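Local coordinates for protein lombricine kinase (Urechis caupo, PDB 3JQ3) that catalyses the reversible transfer of a phosphoryl group between ATP and the guanidino compound lombricine, as a member of the phosphagen kinase family, at residues K114-R119 / A280-Q285; R122-L127 / E219-V224; L304-T309 / Y321-A326. All blocks are in the same frame, centred on the assembly; numbering follows the deposited sequence.

Overall arrangement
All three contacts belong to the large antiparallel sheet that carries the nucleotide site of a phosphagen kinase. Five of its strands lie in the order 222-229, 113-122, 279-285, 320-325, 304-307; contact 2 joins the end of 113-122 and the loop after it to 222-229, contact 1 joins 113-122 to 279-285, and contact 3 joins 320-325 to 304-307, an edge strand. The centres of contacts 1 and 3 are about 9 Å apart; contact 2 lies about 24 Å from contact 1 and 25 Å from contact 3. Along the chain, contact 2 falls wholly between the two segments of contact 1, and contact 3 follows both. Each touches ADP, so the site unites residues distant in sequence.

Contact 1: K114-R119 / A280-Q285. With ADP (adenosine-5'-diphosphate), chain B.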
loop_
_atom_site.group_PDB
_atom_site.type_symbol
_atom_site.label_atom_id
_atom_site.label_comp_id
_atom_site.label_asym_id
_atom_site.label_seq_id
_atom_site.Cartn_x
_atom_site.Cartn_y
_atom_site.Cartn_z
ATOM N N LYS A 114 -12.031 -12.429 -34.449
ATOM C CA LYS A 114 -10.610 -12.326 -34.767
ATOM C C LYS A 114 -9.736 -13.201 -33.870
ATOM O O LYS A 114 -8.677 -13.669 -34.291
ATOM C CB LYS A 114 -10.155 -10.867 -34.662
ATOM C CG LYS A 114 -11.025 -9.889 -35.435
ATOM C CD LYS A 114 -11.117 -10.284 -36.901
ATOM C CE LYS A 114 -12.036 -9.352 -37.674
ATOM N NZ LYS A 114 -12.203 -9.800 -39.088
ATOM N N SER A 115 -10.175 -13.415 -32.634
ATOM C CA SER A 115 -9.407 -14.222 -31.693
ATOM C C SER A 115 -10.270 -14.723 -30.540
ATOM O O SER A 115 -11.334 -14.171 -30.263
ATOM C CB SER A 115 -8.217 -13.426 -31.149
ATOM O OG SER A 115 -8.654 -12.251 -30.488
ATOM N N CYS A 116 -9.805 -15.772 -29.873
ATOM C CA CYS A 116 -10.535 -16.342 -28.749
ATOM C C CYS A 116 -9.633 -16.513 -27.537
ATOM O O CYS A 116 -8.459 -16.853 -27.666
ATOM C CB CYS A 116 -11.158 -17.682 -29.138
ATOM S SG CYS A 116 -12.332 -17.570 -30.498
ATOM N N ARG A 117 -10.195 -16.282 -26.357
ATOM C CA ARG A 117 -9.423 -16.309 -25.124
ATOM C C ARG A 117 -10.271 -16.848 -23.977
ATOM O O ARG A 117 -11.436 -16.486 -23.832
ATOM C CB ARG A 117 -8.925 -14.897 -24.803
ATOM C CG ARG A 117 -8.061 -14.784 -23.560
ATOM C CD ARG A 117 -7.472 -13.381 -23.450
ATOM N NE ARG A 117 -6.667 -13.204 -22.246
ATOM C CZ ARG A 117 -7.151 -12.804 -21.076
ATOM N NH1 ARG A 117 -6.342 -12.670 -20.032
ATOM N NH2 ARG A 117 -8.446 -12.539 -20.945
ATOM N N ILE A 118 -9.682 -17.725 -23.172
ATOM C CA ILE A 118 -10.368 -18.272 -22.007
ATOM C C ILE A 118 -9.421 -18.305 -20.817
ATOM O O ILE A 118 -8.328 -18.865 -20.902
ATOM C CB ILE A 118 -10.896 -19.693 -22.274
ATOM C CG1 ILE A 118 -11.904 -19.681 -23.428
ATOM C CG2 ILE A 118 -11.522 -20.271 -21.015
ATOM C CD1 ILE A 118 -12.372 -21.062 -23.850
ATOM N N ARG A 119 -9.834 -17.696 -19.710
ATOM C CA ARG A 119 -8.974 -17.632 -18.534
ATOM C C ARG A 119 -9.673 -18.054 -17.249
ATOM O O ARG A 119 -10.892 -17.945 -17.117
ATOM C CB ARG A 119 -8.366 -16.232 -18.375
ATOM C CG ARG A 119 -9.371 -15.108 -18.150
ATOM C CD ARG A 119 -9.778 -14.980 -16.683
ATOM N NE ARG A 119 -10.455 -13.714 -16.408
ATOM C CZ ARG A 119 -11.201 -13.480 -15.332
ATOM N NH1 ARG A 119 -11.780 -12.296 -15.165
ATOM N NH2 ARG A 119 -11.372 -14.434 -14.426
ATOM N N ALA A 280 -14.438 -16.393 -20.656
ATOM C CA ALA A 280 -14.246 -16.736 -22.053
ATOM C C ALA A 280 -14.620 -15.526 -22.886
ATOM O O ALA A 280 -15.703 -14.970 -22.727
ATOM C CB ALA A 280 -15.111 -17.923 -22.429
ATOM N N SER A 281 -13.725 -15.116 -23.775
ATOM C CA SER A 281 -13.965 -13.932 -24.581
ATOM C C SER A 281 -13.548 -14.126 -26.031
ATOM O O SER A 281 -12.747 -15.003 -26.356
ATOM C CB SER A 281 -13.208 -12.741 -24.002
ATOM O OG SER A 281 -11.816 -12.891 -24.212
ATOM N N VAL A 282 -14.104 -13.286 -26.895
ATOM C CA VAL A 282 -13.681 -13.210 -28.280
ATOM C C VAL A 282 -13.449 -11.751 -28.646
ATOM O O VAL A 282 -14.015 -10.846 -28.029
ATOM C CB VAL A 282 -14.751 -13.770 -29.233
ATOM C CG1 VAL A 282 -15.072 -15.217 -28.890
ATOM C CG2 VAL A 282 -16.005 -12.906 -29.181
ATOM N N HIS A 283 -12.597 -11.524 -29.638
ATOM C CA HIS A 283 -12.525 -10.229 -30.286
ATOM C C HIS A 283 -13.404 -10.322 -31.520
ATOM O O HIS A 283 -13.113 -11.087 -32.437
ATOM C CB HIS A 283 -11.086 -9.884 -30.662
ATOM C CG HIS A 283 -10.278 -9.346 -29.522
ATOM N ND1 HIS A 283 -9.143 -8.586 -29.704
ATOM C CD2 HIS A 283 -10.455 -9.442 -28.183
ATOM C CE1 HIS A 283 -8.646 -8.250 -28.528
ATOM N NE2 HIS A 283 -9.424 -8.757 -27.587
ATOM N N VAL A 284 -14.497 -9.567 -31.524
ATOM C CA VAL A 284 -15.462 -9.634 -32.611
ATOM C C VAL A 284 -15.753 -8.246 -33.174
ATOM O O VAL A 284 -16.046 -7.309 -32.430
ATOM C CB VAL A 284 -16.776 -10.312 -32.157
ATOM C CG1 VAL A 284 -17.262 -9.703 -30.854
ATOM C CG2 VAL A 284 -17.840 -10.206 -33.238
ATOM N N GLN A 285 -15.665 -8.123 -34.493
ATOM C CA GLN A 285 -15.867 -6.845 -35.161
ATOM C C GLN A 285 -17.338 -6.640 -35.501
ATOM O O GLN A 285 -17.938 -7.451 -36.202
ATOM C CB GLN A 285 -15.016 -6.781 -36.427
ATOM C CG GLN A 285 -14.858 -5.390 -37.004
ATOM C CD GLN A 285 -13.755 -5.321 -38.036
ATOM O OE1 GLN A 285 -12.930 -4.405 -38.020
ATOM N NE2 GLN A 285 -13.724 -6.299 -38.936
HETATM P PB ADP B . -8.926 -10.331 -17.770
HETATM O O1B ADP B . -8.562 -9.487 -16.571
HETATM O O2B ADP B . -7.750 -10.910 -18.516
HETATM O O3B ADP B . -10.035 -11.319 -17.509
HETATM P PA ADP B . -8.935 -7.849 -19.136
HETATM O O1A ADP B . -8.057 -7.430 -17.981
HETATM O O2A ADP B . -10.059 -6.953 -19.599
HETATM O O3A ADP B . -9.582 -9.291 -18.811
HETATM O "O5'" ADP B . -8.002 -8.128 -20.419
HETATM C "C5'" ADP B . -6.623 -8.473 -20.296
HETATM C "C4'" ADP B . -6.007 -8.492 -21.690
HETATM O "O4'" ADP B . -6.455 -9.638 -22.422
HETATM C "C3'" ADP B . -6.415 -7.264 -22.490
HETATM O "O3'" ADP B . -5.256 -6.489 -22.813
HETATM C "C2'" ADP B . -7.041 -7.787 -23.768
HETATM O "O2'" ADP B . -6.452 -7.153 -24.907
HETATM C "C1'" ADP B . -6.741 -9.275 -23.774
HETATM N N9 ADP B . -7.887 -10.056 -24.311
HETATM C C8 ADP B . -9.075 -10.248 -23.708
HETATM N N7 ADP B . -9.896 -11.012 -24.478
HETATM C C5 ADP B . -9.228 -11.323 -25.604
HETATM C C6 ADP B . -9.507 -12.102 -26.835
HETATM N N6 ADP B . -10.697 -12.720 -27.032
HETATM N N1 ADP B . -8.528 -12.172 -27.762
HETATM C C2 ADP B . -7.338 -11.564 -27.588
HETATM N N3 ADP B . -7.018 -10.845 -26.498
HETATM C C4 ADP B . -7.905 -10.689 -25.488
HETATM O O HOH W 1 -10.880 -13.781 -21.861
#
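In the nucleotide site of this phosphagen kinase, Ser115 and Arg117 lie across from His283 and Ser281 on two antiparallel strands, and the adenine of ADP lies on the face of the sheet that carries these four residues. Arg117 and Ser281 form a hydrogen-bonded pair: Ser281 N reaches Arg117 O at 2.7 Å, and Arg117 N bonds to Ser281 O in return. Two small hydroxyls read the base. Ser115 OG donates to ADP N1 at 2.7 Å. Ser281 OG, set between its own backbone N and carbonyl carbon (chi1 71°), donates to ADP N7 at 2.7 Å and accepts a bond from a water that also takes a weak one from Arg117 NH2. Serine suits both places, being short enough to leave room for the purine. His283 turns the face of its imidazole toward the base, with ADP N1 over the rim of the ring. Arg117 has its chain stretched out from CG to NE, which lays CD 3.4 Å from ADP C4, brings O4' of the ribose over one face of the guanidinium and carries NH1 on to the beta phosphate. A long cationic chain suits this place, its methylenes lying along the base and its guanidinium reaching the phosphate. The other face of the sheet is apolar: Ile118 CG1 meets Ala280 CB at 3.8 Å and Cys116 SG meets Val282 CG1, under cover of helices 233-252 and 333-355. Back at the phosphate, Arg119 bends at chi2 (84°), and its NE donates to ADP O3B, which lies in the guanidinium plane, at 2.7 Å.

Contact 2: R122-L127 / E219-V224; sequences RGIRGL and EDHMRV. With ADP (adenosine-5'-diphosphate), chain B.
Arg122 and Met222 form a hydrogen-bonded antiparallel pair that joins the end of strand 113-122 to the start of strand 222-229 in the large antiparallel sheet. Arg122 N donates to Met222 O at 2.8 Å, and Met222 N returns the bond to Arg122 O at 3.1 Å. Arg122 O also accepts a hydrogen bond from a water, which in turn accepts one from His221 N, satisfying that donor through solvent. Ile124 N donates to His221 ND1 at 3.0 Å, only 6° out of the ring plane and with a nearly straight N-H (165°). On the same ring NE2 gives its bond to Cys128 O, while Leu127 O lies at the edge near CE1. Ile124 to Leu127 forms a type II beta turn closed by Leu127 N to Ile124 O; Gly126 at its third position easily adopts the positive phi (103°). Arg122 turns its guanidinium away to Thr120 OG1 and makes cation-pi contacts with Tyr258 and Tyr266, whereas its CB rests against Met222 CE at 3.9 Å. Arg223, next along the strand, points the other way, to the ADP site, where its NH1 donates to ADP O2B at 3.3 Å. With ND1 accepting and NE2 donating, the His221 ring is consistent with a neutral form protonated at NE2, and its two nitrogens hold the loop that follows strand 113-122 against the start of strand 222-229.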
loop_
_atom_site.group_PDB
_atom_site.type_symbol
_atom_site.label_atom_id
_atom_site.label_comp_id
_atom_site.label_asym_id
_atom_site.label_seq_id
_atom_site.Cartn_x
_atom_site.Cartn_y
_atom_site.Cartn_z
ATOM N N ARG A 122 -6.393 -20.399 -10.244
ATOM C CA ARG A 122 -6.349 -21.498 -9.293
ATOM C C ARG A 122 -5.538 -21.126 -8.059
ATOM O O ARG A 122 -4.651 -20.271 -8.117
ATOM C CB ARG A 122 -5.757 -22.749 -9.944
ATOM C CG ARG A 122 -6.640 -23.382 -11.001
ATOM C CD ARG A 122 -7.935 -23.911 -10.404
ATOM N NE ARG A 122 -8.745 -24.585 -11.413
ATOM C CZ ARG A 122 -9.596 -23.963 -12.223
ATOM N NH1 ARG A 122 -9.756 -22.649 -12.138
ATOM N NH2 ARG A 122 -10.288 -24.654 -13.118
ATOM N N GLY A 123 -5.857 -21.771 -6.941
ATOM C CA GLY A 123 -5.081 -21.639 -5.723
ATOM C C GLY A 123 -4.475 -22.977 -5.344
ATOM O O GLY A 123 -5.078 -24.024 -5.568
ATOM N N ILE A 124 -3.270 -22.948 -4.786
ATOM C CA ILE A 124 -2.613 -24.171 -4.346
ATOM C C ILE A 124 -2.949 -24.419 -2.882
ATOM O O ILE A 124 -2.492 -23.690 -2.002
ATOM C CB ILE A 124 -1.082 -24.093 -4.523
ATOM C CG1 ILE A 124 -0.726 -23.554 -5.912
ATOM C CG2 ILE A 124 -0.446 -25.454 -4.294
ATOM C CD1 ILE A 124 -1.375 -24.311 -7.047
ATOM N N ARG A 125 -3.755 -25.446 -2.630
ATOM C CA ARG A 125 -4.244 -25.734 -1.285
ATOM C C ARG A 125 -3.107 -25.874 -0.279
ATOM O O ARG A 125 -2.077 -26.471 -0.576
ATOM C CB ARG A 125 -5.111 -26.995 -1.288
ATOM C CG ARG A 125 -5.668 -27.366 0.076
ATOM C CD ARG A 125 -6.812 -28.356 -0.050
ATOM N NE ARG A 125 -8.077 -27.690 -0.341
ATOM C CZ ARG A 125 -9.109 -28.274 -0.941
ATOM N NH1 ARG A 125 -9.026 -29.537 -1.334
ATOM N NH2 ARG A 125 -10.223 -27.592 -1.161
ATOM N N GLY A 126 -3.302 -25.313 0.910
ATOM C CA GLY A 126 -2.294 -25.360 1.954
ATOM C C GLY A 126 -1.537 -24.054 2.100
ATOM O O GLY A 126 -0.933 -23.786 3.140
ATOM N N LEU A 127 -1.571 -23.231 1.056
ATOM C CA LEU A 127 -0.828 -21.977 1.054
ATOM C C LEU A 127 -1.757 -20.766 0.978
ATOM O O LEU A 127 -2.787 -20.804 0.305
ATOM C CB LEU A 127 0.179 -21.969 -0.093
ATOM C CG LEU A 127 1.136 -23.166 -0.062
ATOM C CD1 LEU A 127 1.793 -23.392 -1.414
ATOM C CD2 LEU A 127 2.181 -22.990 1.025
ATOM N N GLU A 219 -2.123 -11.954 -9.099
ATOM C CA GLU A 219 -3.267 -11.671 -8.241
ATOM C C GLU A 219 -3.794 -12.973 -7.652
ATOM O O GLU A 219 -4.437 -12.981 -6.602
ATOM C CB GLU A 219 -4.363 -10.936 -9.013
ATOM C CG GLU A 219 -3.911 -9.599 -9.571
ATOM C CD GLU A 219 -5.062 -8.747 -10.062
ATOM O OE1 GLU A 219 -6.221 -9.212 -9.993
ATOM O OE2 GLU A 219 -4.808 -7.611 -10.516
ATOM N N ASP A 220 -3.510 -14.071 -8.341
ATOM C CA ASP A 220 -3.805 -15.406 -7.839
ATOM C C ASP A 220 -2.511 -16.201 -7.799
ATOM O O ASP A 220 -1.493 -15.762 -8.333
ATOM C CB ASP A 220 -4.802 -16.117 -8.756
ATOM C CG ASP A 220 -6.118 -15.382 -8.872
ATOM O OD1 ASP A 220 -6.731 -15.088 -7.824
ATOM O OD2 ASP A 220 -6.544 -15.107 -10.013
ATOM N N HIS A 221 -2.546 -17.371 -7.170
ATOM C CA HIS A 221 -1.394 -18.257 -7.207
ATOM C C HIS A 221 -1.074 -18.585 -8.658
ATOM O O HIS A 221 0.053 -18.392 -9.117
ATOM C CB HIS A 221 -1.650 -19.540 -6.412
ATOM C CG HIS A 221 -1.686 -19.333 -4.930
ATOM N ND1 HIS A 221 -2.260 -20.241 -4.064
ATOM C CD2 HIS A 221 -1.230 -18.317 -4.159
ATOM C CE1 HIS A 221 -2.148 -19.797 -2.826
ATOM N NE2 HIS A 221 -1.528 -18.630 -2.855
ATOM N N MET A 222 -2.085 -19.062 -9.381
ATOM C CA MET A 222 -1.932 -19.405 -10.789
ATOM C C MET A 222 -3.031 -18.779 -11.645
ATOM O O MET A 222 -4.220 -18.963 -11.384
ATOM C CB MET A 222 -1.923 -20.927 -10.972
ATOM C CG MET A 222 -1.501 -21.378 -12.364
ATOM S SD MET A 222 -1.170 -23.148 -12.473
ATOM C CE MET A 222 -2.817 -23.809 -12.225
ATOM N N ARG A 223 -2.619 -18.028 -12.662
ATOM C CA ARG A 223 -3.542 -17.493 -13.653
ATOM C C ARG A 223 -3.340 -18.258 -14.953
ATOM O O ARG A 223 -2.238 -18.289 -15.495
ATOM C CB ARG A 223 -3.302 -16.001 -13.877
ATOM C CG ARG A 223 -4.131 -15.405 -15.012
ATOM C CD ARG A 223 -5.458 -14.836 -14.523
ATOM N NE ARG A 223 -5.368 -13.405 -14.239
ATOM C CZ ARG A 223 -5.715 -12.446 -15.095
ATOM N NH1 ARG A 223 -6.185 -12.763 -16.296
ATOM N NH2 ARG A 223 -5.596 -11.169 -14.752
ATOM N N VAL A 224 -4.402 -18.885 -15.445
ATOM C CA VAL A 224 -4.309 -19.713 -16.642
ATOM C C VAL A 224 -5.015 -19.057 -17.822
ATOM O O VAL A 224 -6.147 -18.592 -17.702
ATOM C CB VAL A 224 -4.898 -21.117 -16.407
ATOM C CG1 VAL A 224 -4.696 -21.989 -17.634
ATOM C CG2 VAL A 224 -4.261 -21.760 -15.183
HETATM P PB ADP B . -8.926 -10.331 -17.770
HETATM O O1B ADP B . -8.562 -9.487 -16.571
HETATM O O2B ADP B . -7.750 -10.910 -18.516
HETATM O O3B ADP B . -10.035 -11.319 -17.509
HETATM P PA ADP B . -8.935 -7.849 -19.136
HETATM O O1A ADP B . -8.057 -7.430 -17.981
HETATM O O2A ADP B . -10.059 -6.953 -19.599
HETATM O O3A ADP B . -9.582 -9.291 -18.811
HETATM O "O5'" ADP B . -8.002 -8.128 -20.419
HETATM C "C5'" ADP B . -6.623 -8.473 -20.296
HETATM C "C4'" ADP B . -6.007 -8.492 -21.690
HETATM O "O4'" ADP B . -6.455 -9.638 -22.422
HETATM C "C3'" ADP B . -6.415 -7.264 -22.490
HETATM O "O3'" ADP B . -5.256 -6.489 -22.813
HETATM C "C2'" ADP B . -7.041 -7.787 -23.768
HETATM O "O2'" ADP B . -6.452 -7.153 -24.907
HETATM C "C1'" ADP B . -6.741 -9.275 -23.774
HETATM N N9 ADP B . -7.887 -10.056 -24.311
HETATM C C8 ADP B . -9.075 -10.248 -23.708
HETATM N N7 ADP B . -9.896 -11.012 -24.478
HETATM C C5 ADP B . -9.228 -11.323 -25.604
HETATM C C6 ADP B . -9.507 -12.102 -26.835
HETATM N N6 ADP B . -10.697 -12.720 -27.032
HETATM N N1 ADP B . -8.528 -12.172 -27.762
HETATM C C2 ADP B . -7.338 -11.564 -27.588
HETATM N N3 ADP B . -7.018 -10.845 -26.498
HETATM C C4 ADP B . -7.905 -10.689 -25.488
HETATM O O HOH W 2 -5.201 -17.857 -5.964
#

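Contact 3: L304-T309 / Y321-A326. With ADP (adenosine-5'-diphosphate), chain B.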
loop_
_atom_site.group_PDB
_atom_site.type_symbol
_atom_site.label_atom_id
_atom_site.label_comp_id
_atom_site.label_asym_id
_atom_site.label_seq_id
_atom_site.Cartn_x
_atom_site.Cartn_y
_atom_site.Cartn_z
ATOM N N LEU A 304 -23.876 -11.415 -21.503
ATOM C CA LEU A 304 -22.491 -11.211 -21.900
ATOM C C LEU A 304 -21.997 -9.872 -21.374
ATOM O O LEU A 304 -22.783 -9.060 -20.889
ATOM C CB LEU A 304 -22.358 -11.237 -23.424
ATOM C CG LEU A 304 -22.684 -12.543 -24.146
ATOM C CD1 LEU A 304 -22.651 -12.339 -25.652
ATOM C CD2 LEU A 304 -21.720 -13.643 -23.730
ATOM N N GLN A 305 -20.692 -9.650 -21.475
ATOM C CA GLN A 305 -20.099 -8.366 -21.129
ATOM C C GLN A 305 -19.322 -7.803 -22.307
ATOM O O GLN A 305 -18.756 -8.544 -23.108
ATOM C CB GLN A 305 -19.186 -8.487 -19.910
ATOM C CG GLN A 305 -19.892 -8.264 -18.590
ATOM C CD GLN A 305 -18.991 -7.619 -17.556
ATOM O OE1 GLN A 305 -17.811 -7.951 -17.450
ATOM N NE2 GLN A 305 -19.546 -6.685 -16.790
ATOM N N LYS A 306 -19.289 -6.482 -22.395
ATOM C CA LYS A 306 -18.654 -5.800 -23.512
ATOM C C LYS A 306 -17.598 -4.827 -22.993
ATOM O O LYS A 306 -17.798 -4.172 -21.970
ATOM C CB LYS A 306 -19.720 -5.061 -24.324
ATOM C CG LYS A 306 -19.189 -4.072 -25.334
ATOM C CD LYS A 306 -20.221 -2.990 -25.596
ATOM C CE LYS A 306 -20.643 -2.332 -24.291
ATOM N NZ LYS A 306 -21.551 -1.176 -24.508
ATOM N N ARG A 307 -16.465 -4.751 -23.686
ATOM C CA ARG A 307 -15.411 -3.812 -23.317
ATOM C C ARG A 307 -14.451 -3.557 -24.476
ATOM O O ARG A 307 -14.583 -4.152 -25.546
ATOM C CB ARG A 307 -14.654 -4.291 -22.072
ATOM C CG ARG A 307 -13.756 -5.498 -22.292
ATOM C CD ARG A 307 -13.216 -6.042 -20.970
ATOM N NE ARG A 307 -14.231 -6.781 -20.222
ATOM C CZ ARG A 307 -14.001 -7.437 -19.087
ATOM N NH1 ARG A 307 -12.784 -7.449 -18.555
ATOM N NH2 ARG A 307 -14.989 -8.083 -18.480
ATOM N N GLY A 308 -13.490 -2.665 -24.259
ATOM C CA GLY A 308 -12.554 -2.283 -25.300
ATOM C C GLY A 308 -11.620 -3.401 -25.711
ATOM O O GLY A 308 -11.571 -4.449 -25.071
ATOM N N THR A 309 -10.871 -3.168 -26.784
ATOM C CA THR A 309 -9.963 -4.172 -27.327
ATOM C C THR A 309 -8.739 -4.372 -26.436
ATOM O O THR A 309 -8.123 -5.436 -26.442
ATOM C CB THR A 309 -9.485 -3.781 -28.736
ATOM O OG1 THR A 309 -10.577 -3.227 -29.481
ATOM C CG2 THR A 309 -8.937 -4.994 -29.467
ATOM N N TYR A 321 -14.864 -5.523 -30.527
ATOM C CA TYR A 321 -15.189 -5.571 -29.108
ATOM C C TYR A 321 -14.717 -6.844 -28.426
ATOM O O TYR A 321 -14.606 -7.900 -29.051
ATOM C CB TYR A 321 -16.691 -5.391 -28.893
ATOM C CG TYR A 321 -17.174 -3.994 -29.202
ATOM C CD1 TYR A 321 -17.511 -3.627 -30.498
ATOM C CD2 TYR A 321 -17.286 -3.040 -28.200
ATOM C CE1 TYR A 321 -17.951 -2.350 -30.786
ATOM C CE2 TYR A 321 -17.725 -1.761 -28.480
ATOM C CZ TYR A 321 -18.055 -1.422 -29.775
ATOM O OH TYR A 321 -18.491 -0.150 -30.060
ATOM N N ASP A 322 -14.430 -6.721 -27.137
ATOM C CA ASP A 322 -14.103 -7.857 -26.294
ATOM C C ASP A 322 -15.388 -8.318 -25.615
ATOM O O ASP A 322 -15.825 -7.720 -24.633
ATOM C CB ASP A 322 -13.061 -7.441 -25.254
ATOM C CG ASP A 322 -12.642 -8.581 -24.343
ATOM O OD1 ASP A 322 -13.407 -9.555 -24.196
ATOM O OD2 ASP A 322 -11.541 -8.494 -23.762
ATOM N N ILE A 323 -16.002 -9.367 -26.152
ATOM C CA ILE A 323 -17.250 -9.889 -25.603
ATOM C C ILE A 323 -16.987 -11.173 -24.826
ATOM O O ILE A 323 -16.267 -12.050 -25.298
ATOM C CB ILE A 323 -18.283 -10.187 -26.708
ATOM C CG1 ILE A 323 -18.382 -9.023 -27.696
ATOM C CG2 ILE A 323 -19.641 -10.475 -26.096
ATOM C CD1 ILE A 323 -19.168 -7.840 -27.177
ATOM N N SER A 324 -17.577 -11.284 -23.639
ATOM C CA SER A 324 -17.336 -12.434 -22.772
ATOM C C SER A 324 -18.545 -12.750 -21.899
ATOM O O SER A 324 -19.479 -11.955 -21.811
ATOM C CB SER A 324 -16.116 -12.179 -21.885
ATOM O OG SER A 324 -16.376 -11.148 -20.948
ATOM N N ASN A 325 -18.531 -13.913 -21.254
ATOM C CA ASN A 325 -19.575 -14.239 -20.289
ATOM C C ASN A 325 -19.509 -13.299 -19.090
ATOM O O ASN A 325 -18.432 -13.006 -18.575
ATOM C CB ASN A 325 -19.486 -15.698 -19.838
ATOM C CG ASN A 325 -18.128 -16.054 -19.274
ATOM O OD1 ASN A 325 -17.120 -15.994 -19.976
ATOM N ND2 ASN A 325 -18.093 -16.441 -18.004
ATOM N N ALA A 326 -20.664 -12.818 -18.654
ATOM C CA ALA A 326 -20.711 -11.839 -17.576
ATOM C C ALA A 326 -20.567 -12.487 -16.205
ATOM O O ALA A 326 -19.902 -11.943 -15.326
ATOM C CB ALA A 326 -21.998 -11.026 -17.650
HETATM P PB ADP B . -8.926 -10.331 -17.770
HETATM O O1B ADP B . -8.562 -9.487 -16.571
HETATM O O2B ADP B . -7.750 -10.910 -18.516
HETATM O O3B ADP B . -10.035 -11.319 -17.509
HETATM P PA ADP B . -8.935 -7.849 -19.136
HETATM O O1A ADP B . -8.057 -7.430 -17.981
HETATM O O2A ADP B . -10.059 -6.953 -19.599
HETATM O O3A ADP B . -9.582 -9.291 -18.811
HETATM O "O5'" ADP B . -8.002 -8.128 -20.419
HETATM C "C5'" ADP B . -6.623 -8.473 -20.296
HETATM C "C4'" ADP B . -6.007 -8.492 -21.690
HETATM O "O4'" ADP B . -6.455 -9.638 -22.422
HETATM C "C3'" ADP B . -6.415 -7.264 -22.490
HETATM O "O3'" ADP B . -5.256 -6.489 -22.813
HETATM C "C2'" ADP B . -7.041 -7.787 -23.768
HETATM O "O2'" ADP B . -6.452 -7.153 -24.907
HETATM C "C1'" ADP B . -6.741 -9.275 -23.774
HETATM N N9 ADP B . -7.887 -10.056 -24.311
HETATM C C8 ADP B . -9.075 -10.248 -23.708
HETATM N N7 ADP B . -9.896 -11.012 -24.478
HETATM C C5 ADP B . -9.228 -11.323 -25.604
HETATM C C6 ADP B . -9.507 -12.102 -26.835
HETATM N N6 ADP B . -10.697 -12.720 -27.032
HETATM N N1 ADP B . -8.528 -12.172 -27.762
HETATM C C2 ADP B . -7.338 -11.564 -27.588
HETATM N N3 ADP B . -7.018 -10.845 -26.498
HETATM C C4 ADP B . -7.905 -10.689 -25.488
HETATM O O HOH W 3 -16.722 -10.591 -18.018
#
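Arg307 and Asp322 run side by side in the same direction from neighbouring antiparallel strands, their guanidinium and carboxylate planes turned 29° apart. They touch through carbon, Arg307 CG against Asp322 CB at 3.6 Å, while Arg307 NE and Asp322 OD2 stay 4.8 Å apart, so this is no salt bridge. A bend at chi3 (75°) turns the Arg307 guanidinium to the nucleotide, where NH1 donates to ADP O2A at 3.0 Å, an oxygen lying near the guanidinium plane. On the other face Lys306 lies alongside Tyr321, its CG 3.6 Å from Tyr321 CD2; the long aliphatic stem suits the ring, and the ammonium group goes on to Glu296. Leu304 crosses Ile323 at about a right angle, CD1 on CG2, two branched chains packing against helix 333-355. At the end of the pair a water gives bonds to Gln305 OE1 and Asn325 O and accepts one from Ser324 OG, bridging the strands. Gln305 and Ser324 form a hydrogen-bonded pair, Gln305 N lying 2.6 Å from Ser324 O. Past the strand, Thr309 O accepts a hydrogen bond from ADP O2' at 2.8 Å. Asp322 is paired with Arg279, and Arg307, which also lies against Glu312, turns its NH1 to the alpha phosphate, whose negative charge probably strengthens the bond; the segment 304-309 thus holds the nucleotide at the alpha phosphate through Arg307 and at the ribose through Thr309.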